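Clan CA, family C40, NlpC/P60 superfamily cysteine peptidase (Trichomonas vaginalis, PDB 6BIO) probably works as an NlpC/P60-type cysteine peptidase that hydrolyses the peptides of bacterial peptidoglycan. Local coordinates at residues Y15-I20 with I117-D123; C45-Y49 with F196-T200; Y52-I56 with H65-G69; G151-G155 with R274-K278. All blocks are in the same frame, centred on the assembly; numbering follows the deposited sequence.

Interaction 1. Residues Y15-I20 with I117-D123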
# COMPACT_ATOMS: atom_id res chain seq x y z
N TYR A 15 -13.05 -13.01 4.88
CA TYR A 15 -12.57 -12.16 3.78
C TYR A 15 -13.65 -12.03 2.72
O TYR A 15 -14.08 -13.04 2.14
CB TYR A 15 -11.29 -12.75 3.20
CG TYR A 15 -10.56 -11.81 2.25
CD1 TYR A 15 -10.87 -11.77 0.91
CD2 TYR A 15 -9.61 -10.94 2.71
CE1 TYR A 15 -10.24 -10.89 0.04
CE2 TYR A 15 -8.97 -10.05 1.87
CZ TYR A 15 -9.30 -10.01 0.54
OH TYR A 15 -8.63 -9.05 -0.24
N GLN A 16 -14.10 -10.80 2.47
CA GLN A 16 -15.16 -10.57 1.52
C GLN A 16 -14.62 -10.49 0.10
O GLN A 16 -13.48 -10.09 -0.16
CB GLN A 16 -15.89 -9.28 1.90
CG GLN A 16 -16.51 -9.30 3.28
CD GLN A 16 -17.53 -10.42 3.45
OE1 GLN A 16 -18.50 -10.53 2.68
NE2 GLN A 16 -17.33 -11.24 4.48
N THR A 17 -15.46 -10.90 -0.85
CA THR A 17 -15.10 -10.85 -2.26
C THR A 17 -14.81 -9.42 -2.68
O THR A 17 -15.64 -8.51 -2.49
CB THR A 17 -16.23 -11.43 -3.07
OG1 THR A 17 -16.60 -12.69 -2.50
CG2 THR A 17 -15.83 -11.60 -4.52
N GLN A 18 -13.60 -9.22 -3.23
CA GLN A 18 -13.14 -7.90 -3.63
C GLN A 18 -12.48 -7.99 -4.99
O GLN A 18 -12.06 -9.05 -5.44
CB GLN A 18 -12.14 -7.36 -2.61
CG GLN A 18 -12.78 -7.05 -1.30
CD GLN A 18 -11.78 -6.92 -0.16
OE1 GLN A 18 -11.01 -5.95 -0.09
NE2 GLN A 18 -11.81 -7.87 0.78
N THR A 19 -12.37 -6.85 -5.65
CA THR A 19 -11.65 -6.69 -6.92
C THR A 19 -10.55 -5.66 -6.71
O THR A 19 -10.35 -5.14 -5.62
CB THR A 19 -12.61 -6.34 -8.05
OG1 THR A 19 -13.32 -5.15 -7.68
CG2 THR A 19 -13.56 -7.48 -8.38
N ILE A 20 -9.81 -5.39 -7.76
CA ILE A 20 -8.65 -4.50 -7.73
C ILE A 20 -9.02 -3.22 -8.44
O ILE A 20 -9.53 -3.28 -9.55
CB ILE A 20 -7.41 -5.11 -8.42
CG1 ILE A 20 -7.08 -6.45 -7.77
CG2 ILE A 20 -6.22 -4.14 -8.36
CD1 ILE A 20 -6.02 -7.24 -8.47
N ILE A 117 -5.75 -12.93 -12.24
CA ILE A 117 -5.88 -12.42 -10.88
C ILE A 117 -6.98 -11.38 -10.82
O ILE A 117 -6.96 -10.38 -11.55
CB ILE A 117 -4.53 -11.85 -10.38
CG1 ILE A 117 -3.50 -12.96 -10.20
CG2 ILE A 117 -4.73 -10.99 -9.11
CD1 ILE A 117 -2.08 -12.50 -10.03
N LEU A 118 -7.88 -11.56 -9.84
CA LEU A 118 -9.00 -10.67 -9.55
C LEU A 118 -8.82 -9.91 -8.26
O LEU A 118 -9.44 -8.84 -8.10
CB LEU A 118 -10.31 -11.46 -9.46
CG LEU A 118 -10.64 -12.30 -10.71
CD1 LEU A 118 -11.95 -13.04 -10.50
CD2 LEU A 118 -10.72 -11.51 -11.95
N ASP A 119 -8.05 -10.44 -7.31
CA ASP A 119 -7.77 -9.77 -6.04
C ASP A 119 -6.46 -10.33 -5.53
O ASP A 119 -6.04 -11.43 -5.93
CB ASP A 119 -8.91 -9.98 -5.01
CG ASP A 119 -8.79 -9.10 -3.82
OD1 ASP A 119 -8.09 -8.05 -3.84
OD2 ASP A 119 -9.46 -9.40 -2.80
N PHE A 120 -5.80 -9.55 -4.69
CA PHE A 120 -4.46 -9.87 -4.22
C PHE A 120 -4.37 -9.69 -2.71
O PHE A 120 -5.17 -9.00 -2.10
CB PHE A 120 -3.39 -9.01 -4.91
CG PHE A 120 -3.48 -7.56 -4.51
CD1 PHE A 120 -4.48 -6.74 -5.03
CD2 PHE A 120 -2.62 -7.01 -3.59
CE1 PHE A 120 -4.62 -5.45 -4.63
CE2 PHE A 120 -2.76 -5.68 -3.17
CZ PHE A 120 -3.75 -4.91 -3.70
N ASN A 121 -3.34 -10.27 -2.11
CA ASN A 121 -3.06 -10.12 -0.69
C ASN A 121 -4.22 -10.59 0.15
O ASN A 121 -4.52 -10.04 1.21
CB ASN A 121 -2.65 -8.69 -0.33
CG ASN A 121 -2.02 -8.56 1.04
OD1 ASN A 121 -1.41 -9.49 1.55
ND2 ASN A 121 -2.09 -7.37 1.61
N CYS A 122 -4.85 -11.68 -0.31
CA CYS A 122 -6.02 -12.24 0.38
C CYS A 122 -5.58 -13.26 1.43
O CYS A 122 -5.78 -14.46 1.28
CB CYS A 122 -6.98 -12.88 -0.61
SG CYS A 122 -7.23 -11.99 -2.16
N ASP A 123 -4.93 -12.77 2.47
CA ASP A 123 -4.51 -13.60 3.60
C ASP A 123 -3.73 -14.83 3.15
O ASP A 123 -3.97 -15.95 3.62
CB ASP A 123 -5.71 -14.00 4.44
CG ASP A 123 -6.45 -12.80 5.00
OD1 ASP A 123 -5.86 -11.72 5.15
OD2 ASP A 123 -7.64 -12.90 5.25
O HOH W 1 -11.52 -11.26 -3.24
O HOH W 2 -10.19 -7.23 -10.16

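Interaction 2. Residues C45-Y49 with F196-T200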
# COMPACT_ATOMS: atom_id res chain seq x y z
N CYS A 45 -13.07 12.97 4.41
CA CYS A 45 -12.10 12.56 5.43
C CYS A 45 -10.67 12.86 5.00
O CYS A 45 -9.82 13.13 5.86
CB CYS A 45 -12.27 11.09 5.82
SG CYS A 45 -12.36 9.89 4.45
N TYR A 46 -10.39 12.77 3.70
CA TYR A 46 -9.10 13.02 3.09
C TYR A 46 -9.34 12.87 1.58
O TYR A 46 -10.49 12.94 1.13
CB TYR A 46 -8.00 12.08 3.66
CG TYR A 46 -8.38 10.61 3.83
CD1 TYR A 46 -8.59 9.78 2.74
CD2 TYR A 46 -8.56 10.08 5.12
CE1 TYR A 46 -8.92 8.45 2.92
CE2 TYR A 46 -8.92 8.75 5.31
CZ TYR A 46 -9.12 7.95 4.21
OH TYR A 46 -9.49 6.62 4.28
N TRP A 47 -8.28 12.68 0.80
CA TRP A 47 -8.34 12.39 -0.61
C TRP A 47 -7.54 11.13 -0.89
O TRP A 47 -6.70 10.71 -0.10
CB TRP A 47 -7.70 13.52 -1.42
CG TRP A 47 -8.42 14.84 -1.39
CD1 TRP A 47 -9.15 15.38 -2.43
CD2 TRP A 47 -8.45 15.82 -0.35
NE1 TRP A 47 -9.62 16.63 -2.10
CE2 TRP A 47 -9.21 16.93 -0.83
CE3 TRP A 47 -7.90 15.89 0.93
CZ2 TRP A 47 -9.46 18.08 -0.05
CZ3 TRP A 47 -8.14 17.05 1.70
CH2 TRP A 47 -8.91 18.11 1.21
N LEU A 48 -7.81 10.53 -2.04
CA LEU A 48 -6.90 9.54 -2.61
C LEU A 48 -6.41 10.04 -3.96
O LEU A 48 -6.96 10.99 -4.51
CB LEU A 48 -7.54 8.15 -2.73
CG LEU A 48 -7.86 7.48 -1.41
CD1 LEU A 48 -8.58 6.17 -1.68
CD2 LEU A 48 -6.64 7.29 -0.53
N TYR A 49 -5.35 9.40 -4.49
CA TYR A 49 -4.52 10.03 -5.53
C TYR A 49 -4.29 9.13 -6.74
O TYR A 49 -4.32 7.90 -6.66
CB TYR A 49 -3.18 10.51 -4.93
CG TYR A 49 -3.42 11.51 -3.84
CD1 TYR A 49 -3.75 12.82 -4.15
CD2 TYR A 49 -3.46 11.13 -2.51
CE1 TYR A 49 -4.01 13.75 -3.17
CE2 TYR A 49 -3.76 12.02 -1.53
CZ TYR A 49 -4.04 13.34 -1.85
OH TYR A 49 -4.34 14.25 -0.85
N PHE A 196 -2.00 1.44 4.56
CA PHE A 196 -2.43 2.83 4.56
C PHE A 196 -1.67 3.66 5.56
O PHE A 196 -1.56 3.31 6.74
CB PHE A 196 -3.90 2.92 4.92
CG PHE A 196 -4.44 4.31 4.82
CD1 PHE A 196 -4.77 4.86 3.59
CD2 PHE A 196 -4.61 5.10 5.95
CE1 PHE A 196 -5.26 6.14 3.49
CE2 PHE A 196 -5.08 6.40 5.84
CZ PHE A 196 -5.41 6.92 4.59
N MET A 197 -1.23 4.81 5.12
CA MET A 197 -0.93 5.90 6.03
C MET A 197 -1.61 7.13 5.48
O MET A 197 -1.91 7.19 4.28
CB MET A 197 0.53 6.17 6.29
CG MET A 197 1.29 6.58 5.09
SD MET A 197 3.04 7.13 5.40
CE MET A 197 3.73 5.65 6.04
N HIS A 198 -1.80 8.14 6.34
CA HIS A 198 -2.40 9.39 5.93
C HIS A 198 -1.44 10.18 5.06
O HIS A 198 -0.27 9.82 4.87
CB HIS A 198 -2.86 10.18 7.17
CG HIS A 198 -4.12 9.63 7.76
ND1 HIS A 198 -5.36 9.83 7.19
CD2 HIS A 198 -4.32 8.82 8.84
CE1 HIS A 198 -6.27 9.20 7.90
NE2 HIS A 198 -5.67 8.59 8.91
N ARG A 199 -1.96 11.25 4.49
CA ARG A 199 -1.27 11.94 3.41
C ARG A 199 -0.24 12.97 3.87
O ARG A 199 0.74 13.19 3.13
CB ARG A 199 -2.30 12.59 2.49
CG ARG A 199 -1.77 13.46 1.37
CD ARG A 199 -0.85 12.70 0.42
NE ARG A 199 -0.37 13.53 -0.68
CZ ARG A 199 0.67 14.34 -0.60
NH1 ARG A 199 1.26 14.56 0.56
NH2 ARG A 199 1.02 15.00 -1.68
N THR A 200 -0.45 13.64 4.99
CA THR A 200 0.41 14.76 5.38
C THR A 200 1.31 14.35 6.55
O THR A 200 0.95 13.51 7.40
CB THR A 200 -0.42 16.01 5.69
OG1 THR A 200 -1.31 15.74 6.76
CG2 THR A 200 -1.22 16.42 4.50

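Interaction 3. Residues Y52-I56 with H65-G69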
# COMPACT_ATOMS: atom_id res chain seq x y z
N TYR A 52 -2.74 5.30 -7.35
CA TYR A 52 -2.80 4.44 -6.18
C TYR A 52 -3.58 3.17 -6.52
O TYR A 52 -4.50 3.18 -7.34
CB TYR A 52 -3.49 5.17 -5.02
CG TYR A 52 -2.62 6.14 -4.22
CD1 TYR A 52 -1.40 6.60 -4.70
CD2 TYR A 52 -3.04 6.60 -2.96
CE1 TYR A 52 -0.63 7.48 -3.97
CE2 TYR A 52 -2.27 7.47 -2.24
CZ TYR A 52 -1.07 7.91 -2.73
OH TYR A 52 -0.30 8.79 -2.01
N TYR A 53 -3.20 2.09 -5.84
CA TYR A 53 -3.89 0.81 -5.95
C TYR A 53 -4.77 0.58 -4.72
O TYR A 53 -4.38 0.89 -3.59
CB TYR A 53 -2.86 -0.33 -6.10
CG TYR A 53 -1.90 -0.21 -7.26
CD1 TYR A 53 -2.16 0.56 -8.36
CD2 TYR A 53 -0.71 -0.89 -7.22
CE1 TYR A 53 -1.25 0.64 -9.41
CE2 TYR A 53 0.20 -0.86 -8.27
CZ TYR A 53 -0.08 -0.08 -9.35
OH TYR A 53 0.84 -0.03 -10.39
N VAL A 54 -5.94 -0.01 -4.95
CA VAL A 54 -6.89 -0.30 -3.89
C VAL A 54 -7.50 -1.67 -4.14
O VAL A 54 -7.47 -2.20 -5.26
CB VAL A 54 -8.01 0.76 -3.79
CG1 VAL A 54 -7.41 2.11 -3.55
CG2 VAL A 54 -8.90 0.74 -5.01
N HIS A 55 -8.17 -2.19 -3.10
CA HIS A 55 -9.17 -3.20 -3.28
C HIS A 55 -10.53 -2.52 -3.34
O HIS A 55 -10.77 -1.51 -2.68
CB HIS A 55 -9.23 -4.18 -2.11
CG HIS A 55 -7.91 -4.77 -1.70
ND1 HIS A 55 -7.47 -6.02 -2.09
CD2 HIS A 55 -6.95 -4.26 -0.91
CE1 HIS A 55 -6.27 -6.23 -1.57
NE2 HIS A 55 -5.95 -5.19 -0.82
N ILE A 56 -11.43 -3.09 -4.14
CA ILE A 56 -12.80 -2.59 -4.27
C ILE A 56 -13.73 -3.56 -3.58
O ILE A 56 -13.81 -4.72 -3.99
CB ILE A 56 -13.20 -2.37 -5.74
CG1 ILE A 56 -12.21 -1.42 -6.44
CG2 ILE A 56 -14.62 -1.91 -5.83
CD1 ILE A 56 -12.38 -1.43 -7.93
N HIS A 65 -16.57 1.69 -2.76
CA HIS A 65 -16.04 1.42 -1.43
C HIS A 65 -14.69 0.75 -1.63
O HIS A 65 -14.62 -0.34 -2.20
CB HIS A 65 -16.99 0.49 -0.70
CG HIS A 65 -16.71 0.38 0.75
ND1 HIS A 65 -17.38 -0.51 1.57
CD2 HIS A 65 -15.86 1.07 1.56
CE1 HIS A 65 -16.94 -0.37 2.81
NE2 HIS A 65 -16.03 0.59 2.84
N VAL A 66 -13.62 1.42 -1.22
CA VAL A 66 -12.26 0.97 -1.49
C VAL A 66 -11.52 0.74 -0.19
O VAL A 66 -11.85 1.29 0.86
CB VAL A 66 -11.49 1.93 -2.45
CG1 VAL A 66 -12.28 2.11 -3.76
CG2 VAL A 66 -11.24 3.29 -1.80
N ARG A 67 -10.45 -0.04 -0.29
CA ARG A 67 -9.69 -0.45 0.87
C ARG A 67 -8.22 -0.48 0.54
O ARG A 67 -7.81 -0.98 -0.52
CB ARG A 67 -10.13 -1.83 1.33
CG ARG A 67 -9.37 -2.38 2.56
CD ARG A 67 -9.89 -3.75 2.92
NE ARG A 67 -9.51 -4.79 1.99
CZ ARG A 67 -8.35 -5.44 2.04
NH1 ARG A 67 -7.38 -5.07 2.85
NH2 ARG A 67 -8.15 -6.49 1.26
N ILE A 68 -7.42 0.08 1.46
CA ILE A 68 -5.96 -0.02 1.42
C ILE A 68 -5.55 -0.55 2.78
O ILE A 68 -5.72 0.13 3.79
CB ILE A 68 -5.31 1.33 1.12
CG1 ILE A 68 -5.77 1.87 -0.23
CG2 ILE A 68 -3.77 1.24 1.18
CD1 ILE A 68 -5.63 3.40 -0.29
N GLY A 69 -5.09 -1.79 2.85
CA GLY A 69 -4.75 -2.35 4.15
C GLY A 69 -5.95 -2.36 5.08
O GLY A 69 -7.01 -2.90 4.76

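Interaction 4. Residues G151-G155 with R274-K278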
# COMPACT_ATOMS: atom_id res chain seq x y z
N GLY A 151 13.72 -9.26 0.72
CA GLY A 151 13.61 -8.44 1.91
C GLY A 151 13.13 -9.25 3.09
O GLY A 151 12.34 -10.20 2.95
N ALA A 152 13.61 -8.89 4.27
CA ALA A 152 13.25 -9.61 5.48
C ALA A 152 11.91 -9.18 6.00
O ALA A 152 11.30 -9.88 6.81
CB ALA A 152 14.29 -9.35 6.57
N ASN A 153 11.42 -8.04 5.56
CA ASN A 153 10.15 -7.53 6.07
C ASN A 153 9.69 -6.42 5.13
O ASN A 153 10.42 -5.96 4.24
CB ASN A 153 10.26 -7.04 7.52
CG ASN A 153 11.38 -6.08 7.69
OD1 ASN A 153 11.37 -5.00 7.10
ND2 ASN A 153 12.38 -6.45 8.50
N ASP A 154 8.46 -5.98 5.36
CA ASP A 154 7.88 -4.93 4.55
C ASP A 154 8.59 -3.60 4.73
O ASP A 154 8.51 -2.75 3.84
CB ASP A 154 6.39 -4.74 4.85
CG ASP A 154 5.49 -5.76 4.16
OD1 ASP A 154 5.94 -6.48 3.23
OD2 ASP A 154 4.31 -5.83 4.58
N GLY A 155 9.28 -3.37 5.86
CA GLY A 155 10.12 -2.17 5.97
C GLY A 155 11.22 -2.10 4.94
O GLY A 155 11.45 -1.05 4.30
N ARG A 274 6.74 3.23 12.70
CA ARG A 274 6.90 1.96 11.99
C ARG A 274 5.51 1.49 11.55
O ARG A 274 4.68 1.09 12.37
CB ARG A 274 7.58 0.94 12.89
CG ARG A 274 7.71 -0.43 12.25
CD ARG A 274 8.67 -1.34 13.01
NE ARG A 274 9.99 -0.70 13.09
CZ ARG A 274 10.94 -1.02 13.96
NH1 ARG A 274 10.79 -2.03 14.81
NH2 ARG A 274 12.08 -0.33 13.96
N TYR A 275 5.26 1.60 10.25
CA TYR A 275 3.97 1.24 9.68
C TYR A 275 3.96 -0.18 9.14
O TYR A 275 2.89 -0.67 8.76
CB TYR A 275 3.59 2.23 8.58
CG TYR A 275 3.03 3.53 9.09
CD1 TYR A 275 3.85 4.56 9.49
CD2 TYR A 275 1.66 3.72 9.14
CE1 TYR A 275 3.29 5.76 9.94
CE2 TYR A 275 1.11 4.91 9.60
CZ TYR A 275 1.94 5.92 10.00
OH TYR A 275 1.36 7.12 10.36
N TRP A 276 5.10 -0.84 9.05
CA TRP A 276 5.19 -2.24 8.65
C TRP A 276 5.15 -3.13 9.88
O TRP A 276 5.52 -2.72 10.98
CB TRP A 276 6.48 -2.48 7.86
CG TRP A 276 7.77 -2.09 8.54
CD1 TRP A 276 8.35 -0.86 8.59
CD2 TRP A 276 8.60 -2.96 9.28
NE1 TRP A 276 9.52 -0.92 9.29
CE2 TRP A 276 9.70 -2.21 9.73
CE3 TRP A 276 8.55 -4.32 9.59
CZ2 TRP A 276 10.73 -2.78 10.47
CZ3 TRP A 276 9.55 -4.86 10.33
CH2 TRP A 276 10.62 -4.10 10.77
N THR A 277 4.63 -4.34 9.69
CA THR A 277 4.43 -5.24 10.82
C THR A 277 4.96 -6.63 10.57
O THR A 277 4.93 -7.45 11.49
CB THR A 277 2.95 -5.39 11.19
OG1 THR A 277 2.28 -6.09 10.16
CG2 THR A 277 2.28 -4.06 11.39
N LYS A 278 5.38 -6.94 9.37
CA LYS A 278 5.83 -8.27 9.02
C LYS A 278 6.81 -8.10 7.87
O LYS A 278 6.88 -6.99 7.29
CB LYS A 278 4.64 -9.12 8.57
CG LYS A 278 4.02 -8.58 7.29
CD LYS A 278 2.57 -9.01 7.12
CE LYS A 278 1.98 -8.39 5.86
NZ LYS A 278 0.59 -8.91 5.57
OXT LYS A 278 7.49 -9.08 7.50
O HOH W 3 3.67 -5.15 7.12

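Interaction 1. Residues Y15-I20 with I117-D123
Leu118 and Asp119 form a classic beta bulge opposite Arg127 in the bacterial SH3 domain, and this bulge, with the end of the strand after it, meets segment 15-20. The phenol of Tyr15 gives a hydrogen bond to Asp119, OH to OD2 2.7 Å, reaching the syn side of the carboxylate but 31° out of its plane. A water bridges to the same oxygen: it donates to Asp119 OD2 at 2.8 Å and accepts from Gln18 N. The other oxygen, OD1, faces His55 ND1, a hydrogen bond from strand 53-60, so both carboxylate oxygens are used. With CG turned anti to the backbone N (chi1 -169°), the Tyr15 ring slides between Cys122, whose CB lies 4.1 Å from the ring centroid over one face, and the Gln18 amide on the opposite face. Gln18 NE2 is held there by Gln16 O at 2.9 Å, and Gln18 OE1 accepts from Arg67 NE. Farther along, Ile20 CG1 meets the edge of the Phe120 ring, 3.8 Å from CD1. A second water joins Ile20 N to Leu118 O. Tyr15-Asp119 and two waters, without backbone pairing, thus join the approach to strand 19-23 to the classic bulge of SH3 strand 114-122.

Interaction 2. Residues C45-Y49 with F196-T200
Tyr46 OH is hydrogen-bonded to Glu71 OE2 on strand 71-76, and the ring behind that hydroxyl is what segment 45-49 offers to Phe196 and His198. Its two faces are both taken. Cys45 SG sits above the centre of one, from within the same segment, while Phe196 CZ reaches the opposite face off-centre, 3.9 Å from Tyr46 CZ. The Tyr46 and Phe196 side chains come from opposite directions and their planes are 36° apart, an oblique meeting. His198 arrives at roughly a right angle to Tyr46, and its CE1 lies 3.7 Å from Tyr46 CD2, which is at the edge of the imidazole. The same imidazole has Phe196 CE2 above its centre, so each ring touches the other two. Leu48 closes the Phe196 side more loosely, with CD2 at the ring edge 4.4 Å from CE1.

A second patch lies along the strand at Tyr49. A bend about CB-CG (chi2 60°) lays the aliphatic part of Arg199 across the phenol, with CG 3.5 Å from Tyr49 OH and CD 3.6 Å from Tyr49 CE2, and brings NE over the ring face. The guanidinium itself is tilted 65° to the ring and its CZ is 5.3 Å from the centroid, at most a weak cation-pi attraction. Its polar end is engaged by a salt bridge from NH1 to Asp181. With Tyr49 and Arg199 beside it, an aromatic cluster of Tyr46, Phe196 and His198 joins the edge strand of the large N-terminal sheet to a loop of the NlpC/P60 domain.

Interaction 3. Residues Y52-I56 with H65-G69
His55 and Arg67 are paired twice over, through their backbones and through their side chains. The backbone bonds run both ways: His55 N donates a hydrogen bond to Arg67 O at 2.9 Å, nearly straight (168°), and Arg67 N donates one to His55 O at 2.8 Å, more bent. Val66 CA also approaches His55 O at 3.1 Å, a CA-H...O contact. On the same face of the sheet the Arg67 guanidinium lies flat on the imidazole, planes 12° apart, with NH2 above the centre of the ring and 3.3 Å from His55 NE2. These nitrogens stack and do not bond, and each is served from outside. His55 ND1 pairs with Asp119 and His55 NE2 with Asp194, while Arg67 NE meets Gln18 OE1. The two carboxylates probably favour a protonated ring and would offset the like charge of the guanidinium stacked on it.

This is a hydrogen-bonded pair of the antiparallel beta hairpin formed by strands 53-60 and 63-68. Next to it Ile56 and Val66 make a non-hydrogen-bonded pair, whose side chains turn to the other face. There Val54 packs CG2 on Val66 CB at 3.8 Å and CG1 on Ile68 CG1 at 3.7 Å, an apolar patch that Leu80 of strand 80-88 also touches. A bend at chi3 (72°) brings Arg67 NH1 to Gly69 O, just past the strand, at 2.9 Å, with that acceptor in the guanidinium plane. The N-H of Gly69 goes to Asp194 OD1, and His65 NE2 is bound by Asp72 OD2.

Interaction 4. Residues G151-G155 with R274-K278
Asn153 is the N-cap of helix 154-163, its OD1 accepting from Glu156 N, and the indole of Trp276 lies against this helix start. Packing is tight here. The Asn153 amide is nearly parallel to the indole, planes 12° apart, with CG 3.4 Å from Trp276 CZ3. With CG set between the backbone N and the carbonyl carbon (chi1 52°), Asn153 presents its amide to the six-membered ring while OD1 stays available to the helix. Over the five-membered ring on the same face, Gly155 CA stands 3.4 Å from the centroid, a CH-pi contact, and Gly155 N is 3.3 Å from Trp276 CG. Trp276 NE1 is bound by Asp221 OD1.

The outer half is looser and lies at the exposed C terminus. Lys278 runs beside Asp154 in the same direction, with CE 3.7 Å from Asp154 OD2, but its NZ stays 4.9 Å from that oxygen. Asp154 uses OD1 for salt bridges to Lys147 and Arg157, and a water links OD2 to Thr277 N. What fastens this end is the terminal carboxylate: Asp154 N meets Lys278 O at 2.7 Å, almost straight at 174°, on a lone pair of the carboxylate oxygen.

How the interactions relate
From the N terminus, interaction 1 closes a 96-residue loop between 15-20 and 117-123, joining the first strand to the bacterial SH3 domain. Interaction 3, the short hairpin 52-56 with 65-69, is nested inside that loop and touches it through the His55–Asp119 bond. Interaction 2 crosses interaction 1 and also encloses interaction 3; it ties strand 46-49, at the edge of the ten-strand sheet, to the NlpC/P60 loop after helix 182-191. Interaction 4 crosses interaction 2, follows interactions 1 and 3 in series, and ties the start of helix 154-163 to the C-terminal tail after strand 269-274. Met197 on Tyr275 brings interactions 2 and 4 into contact within the NlpC/P60 domain.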